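Penicillin-binding protein 2B (Streptococcus pneumoniae, PDB 2WAD) catalyses, as a penicillin-binding transpeptidase of the elongation machinery, the peptide cross-linking of adjacent glycan strands in peripheral cell-wall peptidoglycan. Local coordinates at residues T658-V661 against G662-I665; D321-L324 against K325-N329; P420-S423 against W424-A428. One frame throughout, in Å; residues are numbered along the deposited sequence.

Contact 1 (T658-V661 against G662-I665). Unlike the reference sequence in segment 658-661: K659 (reference Asn), N660 (reference Gly). Unlike the reference sequence in segment 662-665: A664 (reference Ser).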
loop_
_atom_site.group_PDB
_atom_site.type_symbol
_atom_site.label_atom_id
_atom_site.label_comp_id
_atom_site.label_asym_id
_atom_site.label_seq_id
_atom_site.Cartn_x
_atom_site.Cartn_y
_atom_site.Cartn_z
ATOM N N THR A 658 -32.736 13.208 -4.247
ATOM C CA THR A 658 -32.960 14.652 -4.340
ATOM C C THR A 658 -31.706 15.533 -4.473
ATOM O O THR A 658 -31.768 16.612 -5.063
ATOM C CB THR A 658 -33.913 15.170 -3.228
ATOM O OG1 THR A 658 -33.195 15.369 -2.001
ATOM C CG2 THR A 658 -35.072 14.192 -3.005
ATOM N N LYS A 659 -30.565 15.099 -3.948
ATOM C CA LYS A 659 -29.310 15.736 -4.341
ATOM C C LYS A 659 -28.152 14.738 -4.387
ATOM O O LYS A 659 -28.089 13.837 -3.557
ATOM C CB LYS A 659 -28.975 16.916 -3.428
ATOM C CG LYS A 659 -28.578 16.502 -2.022
ATOM C CD LYS A 659 -27.898 17.629 -1.257
ATOM C CE LYS A 659 -27.967 17.353 0.240
ATOM N NZ LYS A 659 -28.185 15.888 0.474
ATOM N N ASN A 660 -27.244 14.890 -5.350
ATOM C CA ASN A 660 -26.102 13.972 -5.499
ATOM C C ASN A 660 -24.816 14.635 -5.024
ATOM O O ASN A 660 -24.261 15.494 -5.700
ATOM C CB ASN A 660 -25.935 13.504 -6.956
ATOM C CG ASN A 660 -25.022 12.276 -7.089
ATOM O OD1 ASN A 660 -23.901 12.231 -6.565
ATOM N ND2 ASN A 660 -25.530 11.251 -7.759
ATOM N N VAL A 661 -24.339 14.240 -3.853
ATOM C CA VAL A 661 -23.164 14.894 -3.271
ATOM C C VAL A 661 -21.843 14.518 -3.939
ATOM O O VAL A 661 -20.825 15.148 -3.678
ATOM C CB VAL A 661 -23.080 14.669 -1.748
ATOM C CG1 VAL A 661 -24.387 15.140 -1.059
ATOM C CG2 VAL A 661 -22.829 13.196 -1.415
ATOM N N GLY A 662 -21.854 13.533 -4.833
ATOM C CA GLY A 662 -20.608 13.074 -5.452
ATOM C C GLY A 662 -19.837 14.186 -6.141
ATOM O O GLY A 662 -18.702 14.455 -5.795
ATOM N N PRO A 663 -20.447 14.834 -7.131
ATOM C CA PRO A 663 -19.838 15.965 -7.831
ATOM C C PRO A 663 -19.441 17.097 -6.884
ATOM O O PRO A 663 -18.426 17.758 -7.108
ATOM C CB PRO A 663 -20.964 16.450 -8.756
ATOM C CG PRO A 663 -21.837 15.209 -8.968
ATOM C CD PRO A 663 -21.740 14.415 -7.722
ATOM N N ALA A 664 -20.206 17.305 -5.812
ATOM C CA ALA A 664 -19.937 18.427 -4.900
ATOM C C ALA A 664 -18.699 18.119 -4.063
ATOM O O ALA A 664 -17.868 18.993 -3.792
ATOM C CB ALA A 664 -21.152 18.707 -3.998
ATOM N N ILE A 665 -18.557 16.868 -3.657
ATOM C CA ILE A 665 -17.326 16.457 -2.978
ATOM C C ILE A 665 -16.115 16.625 -3.895
ATOM O O ILE A 665 -15.134 17.253 -3.504
ATOM C CB ILE A 665 -17.404 15.016 -2.427
ATOM C CG1 ILE A 665 -18.510 14.922 -1.368
ATOM C CG2 ILE A 665 -16.063 14.612 -1.819
ATOM C CD1 ILE A 665 -18.981 13.493 -1.105
#

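Contact 2 (D321-L324 against K325-N329)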
loop_
_atom_site.group_PDB
_atom_site.type_symbol
_atom_site.label_atom_id
_atom_site.label_comp_id
_atom_site.label_asym_id
_atom_site.label_seq_id
_atom_site.Cartn_x
_atom_site.Cartn_y
_atom_site.Cartn_z
ATOM N N ASP A 321 -9.756 14.482 4.485
ATOM C CA ASP A 321 -10.364 13.663 5.542
ATOM C C ASP A 321 -11.557 14.377 6.209
ATOM O O ASP A 321 -12.611 13.784 6.427
ATOM C CB ASP A 321 -9.299 13.328 6.607
ATOM C CG ASP A 321 -8.216 12.355 6.114
ATOM O OD1 ASP A 321 -7.233 12.162 6.845
ATOM O OD2 ASP A 321 -8.308 11.735 5.027
ATOM N N ALA A 322 -11.410 15.662 6.526
ATOM C CA ALA A 322 -12.470 16.441 7.185
ATOM C C ALA A 322 -13.677 16.601 6.284
ATOM O O ALA A 322 -14.818 16.423 6.728
ATOM C CB ALA A 322 -11.949 17.829 7.660
ATOM N N LEU A 323 -13.429 16.923 5.017
ATOM C CA LEU A 323 -14.503 17.054 4.032
ATOM C C LEU A 323 -15.316 15.757 3.961
ATOM O O LEU A 323 -16.557 15.765 4.098
ATOM C CB LEU A 323 -13.903 17.409 2.662
ATOM C CG LEU A 323 -14.859 17.761 1.521
ATOM C CD1 LEU A 323 -15.502 19.126 1.842
ATOM C CD2 LEU A 323 -14.094 17.816 0.213
ATOM N N LEU A 324 -14.620 14.632 3.766
ATOM C CA LEU A 324 -15.332 13.357 3.606
ATOM C C LEU A 324 -16.137 13.068 4.868
ATOM O O LEU A 324 -17.260 12.582 4.822
ATOM C CB LEU A 324 -14.388 12.187 3.307
ATOM C CG LEU A 324 -14.112 11.765 1.866
ATOM C CD1 LEU A 324 -13.939 12.926 0.899
ATOM C CD2 LEU A 324 -12.898 10.809 1.853
ATOM N N LYS A 325 -15.543 13.365 6.011
ATOM C CA LYS A 325 -16.236 13.125 7.255
ATOM C C LYS A 325 -17.439 14.076 7.405
ATOM O O LYS A 325 -18.527 13.674 7.824
ATOM C CB LYS A 325 -15.245 13.222 8.422
ATOM C CG LYS A 325 -15.623 12.278 9.558
ATOM C CD LYS A 325 -14.738 12.425 10.779
ATOM C CE LYS A 325 -15.253 11.476 11.857
ATOM N NZ LYS A 325 -14.422 11.509 13.101
ATOM N N SER A 326 -17.263 15.326 7.007
ATOM C CA SER A 326 -18.377 16.265 7.008
ATOM C C SER A 326 -19.562 15.834 6.118
ATOM O O SER A 326 -20.704 15.702 6.581
ATOM C CB SER A 326 -17.871 17.670 6.658
ATOM O OG SER A 326 -18.981 18.532 6.501
ATOM N N TYR A 327 -19.293 15.584 4.838
ATOM C CA TYR A 327 -20.305 15.029 3.957
ATOM C C TYR A 327 -20.915 13.698 4.401
ATOM O O TYR A 327 -22.138 13.512 4.373
ATOM C CB TYR A 327 -19.779 14.902 2.517
ATOM C CG TYR A 327 -19.845 16.160 1.687
ATOM C CD1 TYR A 327 -20.992 16.483 0.959
ATOM C CD2 TYR A 327 -18.754 17.028 1.617
ATOM C CE1 TYR A 327 -21.031 17.627 0.184
ATOM C CE2 TYR A 327 -18.788 18.162 0.843
ATOM C CZ TYR A 327 -19.926 18.461 0.128
ATOM O OH TYR A 327 -19.939 19.600 -0.652
ATOM N N PHE A 328 -20.098 12.735 4.797
ATOM C CA PHE A 328 -20.698 11.450 5.192
ATOM C C PHE A 328 -21.658 11.570 6.376
ATOM O O PHE A 328 -22.697 10.928 6.372
ATOM C CB PHE A 328 -19.650 10.368 5.521
ATOM C CG PHE A 328 -20.192 8.962 5.390
ATOM C CD1 PHE A 328 -20.167 8.302 4.168
ATOM C CD2 PHE A 328 -20.759 8.309 6.476
ATOM C CE1 PHE A 328 -20.685 7.013 4.031
ATOM C CE2 PHE A 328 -21.286 7.022 6.366
ATOM C CZ PHE A 328 -21.254 6.370 5.130
ATOM N N ASN A 329 -21.298 12.333 7.408
ATOM C CA ASN A 329 -22.202 12.529 8.546
ATOM C C ASN A 329 -23.489 13.241 8.161
ATOM O O ASN A 329 -24.549 12.915 8.675
ATOM C CB ASN A 329 -21.517 13.298 9.687
ATOM C CG ASN A 329 -20.680 12.399 10.594
ATOM O OD1 ASN A 329 -21.123 11.334 11.043
ATOM N ND2 ASN A 329 -19.464 12.821 10.852
#

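Contact 3 (P420-S423 against W424-A428). Unlike the reference sequence in segment 420-423: Y422 (reference Asn). Unlike the reference sequence in segment 424-428: K426 (reference Thr), L427 (reference Gln).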
loop_
_atom_site.group_PDB
_atom_site.type_symbol
_atom_site.label_atom_id
_atom_site.label_comp_id
_atom_site.label_asym_id
_atom_site.label_seq_id
_atom_site.Cartn_x
_atom_site.Cartn_y
_atom_site.Cartn_z
ATOM N N PRO A 420 -36.470 -4.266 -20.352
ATOM C CA PRO A 420 -36.044 -3.143 -21.178
ATOM C C PRO A 420 -35.062 -2.271 -20.405
ATOM O O PRO A 420 -35.197 -2.145 -19.183
ATOM C CB PRO A 420 -37.336 -2.354 -21.405
ATOM C CG PRO A 420 -38.431 -3.270 -21.079
ATOM C CD PRO A 420 -37.896 -4.173 -19.999
ATOM N N ILE A 421 -34.077 -1.699 -21.100
ATOM C CA ILE A 421 -33.078 -0.844 -20.458
ATOM C C ILE A 421 -33.364 0.626 -20.744
ATOM O O ILE A 421 -33.508 1.014 -21.917
ATOM C CB ILE A 421 -31.638 -1.179 -20.955
ATOM C CG1 ILE A 421 -31.200 -2.573 -20.492
ATOM C CG2 ILE A 421 -30.650 -0.150 -20.477
ATOM C CD1 ILE A 421 -30.293 -3.260 -21.521
ATOM N N TYR A 422 -33.399 1.430 -19.678
ATOM C CA TYR A 422 -33.649 2.881 -19.757
ATOM C C TYR A 422 -32.503 3.659 -19.121
ATOM O O TYR A 422 -31.652 3.080 -18.432
ATOM C CB TYR A 422 -34.931 3.262 -18.998
ATOM C CG TYR A 422 -36.192 2.640 -19.541
ATOM C CD1 TYR A 422 -36.898 3.242 -20.566
ATOM C CD2 TYR A 422 -36.661 1.434 -19.040
ATOM C CE1 TYR A 422 -38.042 2.669 -21.079
ATOM C CE2 TYR A 422 -37.807 0.851 -19.552
ATOM C CZ TYR A 422 -38.501 1.474 -20.566
ATOM O OH TYR A 422 -39.655 0.900 -21.081
ATOM N N SER A 423 -32.511 4.975 -19.327
ATOM C CA SER A 423 -31.572 5.864 -18.655
ATOM C C SER A 423 -32.303 6.489 -17.467
ATOM O O SER A 423 -33.469 6.181 -17.240
ATOM C CB SER A 423 -31.084 6.944 -19.623
ATOM O OG SER A 423 -30.249 6.369 -20.617
ATOM N N TRP A 424 -31.635 7.357 -16.719
ATOM C CA TRP A 424 -32.243 7.981 -15.543
ATOM C C TRP A 424 -33.503 8.778 -15.902
ATOM O O TRP A 424 -34.409 8.895 -15.094
ATOM C CB TRP A 424 -31.225 8.866 -14.813
ATOM C CG TRP A 424 -30.756 10.086 -15.570
ATOM C CD1 TRP A 424 -29.649 10.184 -16.382
ATOM C CD2 TRP A 424 -31.340 11.396 -15.538
ATOM N NE1 TRP A 424 -29.509 11.475 -16.843
ATOM C CE2 TRP A 424 -30.545 12.233 -16.353
ATOM C CE3 TRP A 424 -32.463 11.943 -14.906
ATOM C CZ2 TRP A 424 -30.837 13.584 -16.543
ATOM C CZ3 TRP A 424 -32.746 13.300 -15.102
ATOM C CH2 TRP A 424 -31.933 14.098 -15.911
ATOM N N TYR A 425 -33.571 9.282 -17.129
ATOM C CA TYR A 425 -34.708 10.077 -17.589
ATOM C C TYR A 425 -35.868 9.301 -18.247
ATOM O O TYR A 425 -36.841 9.904 -18.684
ATOM C CB TYR A 425 -34.196 11.161 -18.542
ATOM C CG TYR A 425 -33.120 10.741 -19.529
ATOM C CD1 TYR A 425 -31.777 11.031 -19.285
ATOM C CD2 TYR A 425 -33.445 10.097 -20.718
ATOM C CE1 TYR A 425 -30.781 10.678 -20.181
ATOM C CE2 TYR A 425 -32.459 9.737 -21.633
ATOM C CZ TYR A 425 -31.131 10.040 -21.367
ATOM O OH TYR A 425 -30.150 9.699 -22.284
ATOM N N LYS A 426 -35.749 7.976 -18.327
ATOM C CA LYS A 426 -36.819 7.089 -18.806
ATOM C C LYS A 426 -37.456 7.544 -20.118
ATOM O O LYS A 426 -36.788 7.674 -21.139
ATOM C CB LYS A 426 -37.920 6.896 -17.745
ATOM C CG LYS A 426 -37.432 6.653 -16.327
ATOM C CD LYS A 426 -36.731 5.310 -16.272
ATOM C CE LYS A 426 -36.265 4.936 -14.874
ATOM N NZ LYS A 426 -35.435 3.699 -14.941
ATOM N N LEU A 427 -38.762 7.799 -20.057
ATOM C CA LEU A 427 -39.600 8.063 -21.218
ATOM C C LEU A 427 -39.850 9.561 -21.398
ATOM O O LEU A 427 -40.444 10.004 -22.395
ATOM C CB LEU A 427 -40.914 7.280 -21.059
ATOM C CG LEU A 427 -40.688 5.763 -20.970
ATOM C CD1 LEU A 427 -41.867 4.931 -20.431
ATOM C CD2 LEU A 427 -40.241 5.273 -22.359
ATOM N N ALA A 428 -39.340 10.348 -20.455
ATOM C CA ALA A 428 -39.653 11.771 -20.362
ATOM C C ALA A 428 -39.455 12.595 -21.637
ATOM O O ALA A 428 -40.235 13.510 -21.905
ATOM C CB ALA A 428 -38.923 12.417 -19.160
HETATM O O HOH W 1 -34.406 6.107 -21.054
#

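Contact 1 (T658-V661 against G662-I665)
The side-chain carbonyl of N660 reaches forward to the backbone of G662 and gives helix 661-676 its N-cap. OD1 of N660 accepts from N of G662 at 3.0 Å, with an N-H...O angle of 148° and the donor lying in the plane of the amide carbonyl. The cap depends on the first torsion of N660: its CG stands anti to the backbone N (chi1 -164°), which turns the amide along the chain toward the incoming helix. The same oxygen also lies 3.3 Å from CD of P663, so the amide rests against the proline ring, the two side chains meeting at about a right angle. With no amide hydrogen of its own, P663 suits the first turn, where a backbone N has no earlier carbonyl of the helix to pair with.

The first turn of the helix follows directly. O of V661 receives N of I665 at 2.8 Å, the first i to i+4 bond within this stretch. Beside this bond the side chains of V661 and I665 share an apolar flank of the helix. The valine turns CG1 away from its carbonyl carbon, placing CG2 between the backbone N and the carbonyl, from where it faces the isoleucine. F651 packs against both residues, and Y327 of helix 314-334 covers I665 and A664, so this flank belongs to the interior of the transpeptidase domain. K659, just before the cap, forms a salt bridge through NZ with E331 of helix 314-334. The N660 side chain lies about 9 Å from that of S386, the serine thought to form the acyl-ester intermediate, consistent with a place near the active site. On the apolar flank, CG2 of V661 meets CD1 of I665 at 3.9 Å.

Contact 2 (D321-L324 against K325-N329)
L323 and Y327, one turn apart on helix 314-334, lie side by side and point the same way, forming the close-packed flank of this contact. The leucine sends CG anti to its backbone N (chi1 -173°), so that CD1 comes forward along the helix and meets CE2 of Y327 at 3.6 Å. The tyrosine ring is also approached at its edge, in the ring plane, by the carbonyl oxygen of L323, which lies 3.5 Å from CD2 of Y327. That oxygen has its hydrogen bond with N of Y327 at 2.8 Å. Both residues face helix 661-676: L323 touches D668 and I669, and the tyrosine hydroxyl is hydrogen-bonded to OD1 of D668.

L324 and F328 form the buried flank, turned to the sheet. Their backbones are joined by a 2.8 Å bond from N of F328 to O of L324, while their side chains spread over V343 of strand 342-348, and the phenylalanine ring also meets those of F651 and H363. D321 points its carboxylate away from the following turn, and its OD2 is hydrogen-bonded to S359 of strand 355-363.

The other side is looser. A322, K325 and S326 lie on the surface and meet mainly through the main chain: N of S326 binds O of A322 at 2.7 Å, and N of K325 binds O of D321 at 3.0 Å. The lysine carries only its CB near the preceding turn, at 3.4 Å from O of D321, before its extended chain leads away past L361 of strand 355-363. Such i to i+4 bonding with one buried flank, one flank packed on a neighbouring helix, and a surface side is characteristic of an amphipathic alpha-helix laid against the antiparallel sheet of a penicillin-binding transpeptidase domain.

Contact 3 (P420-S423 against W424-A428)
S423 and Y425 meet within two overlapping beta turns, a type I turn from S423 to K426 and a type II' turn from Y425 to A428, in the loop between strands 408-410 and 432-434 of the transpeptidase domain. Their contact is a CH-pi interaction: CB of S423 sits over one face of the tyrosine ring, 3.7 Å from its centroid and 17° off the normal. With chi1 at 41°, the ring of Y425 folds back beneath the serine.

Polar bonds hold both ends of this pair. OG of S423 accepts from N of N445 and OH of Y425 is hydrogen-bonded to D410, while N of K426 closes the first turn on O of S423 at 3.1 Å, approaching from above the carbonyl plane. NE1 of W424 is bound by O of Y442, and the W424 side chain lies about 7 Å from that of S386, the probable acyl-ester serine, consistent with a place beside the active site.

Apolar contacts come from Y422, whose CE1 meets CD2 of L427 at 3.6 Å.

A water molecule bridges the turn, accepting from N of S423 at 2.8 Å and donating to O of K426 at 2.9 Å.

How the contacts relate
Along the chain the order is contact 2, contact 3, contact 1, all within the transpeptidase domain. Contacts 1 and 2 have centres 13 Å apart and touch: Y327 of helix 314-334 packs on V661, A664 and I665 at the start of helix 661-676, with CG of Y327 3.6 Å from CG1 of I665. The first and last helices of the domain thus lie together beside its antiparallel sheet. Contact 3 stands apart in a loop, its centre 21 Å from that of contact 1 and 32 Å from that of contact 2. Contacts 1 and 3 both lie near S386 without touching each other, their nearest atoms about 9 Å apart, around an active site known to be highly flexible.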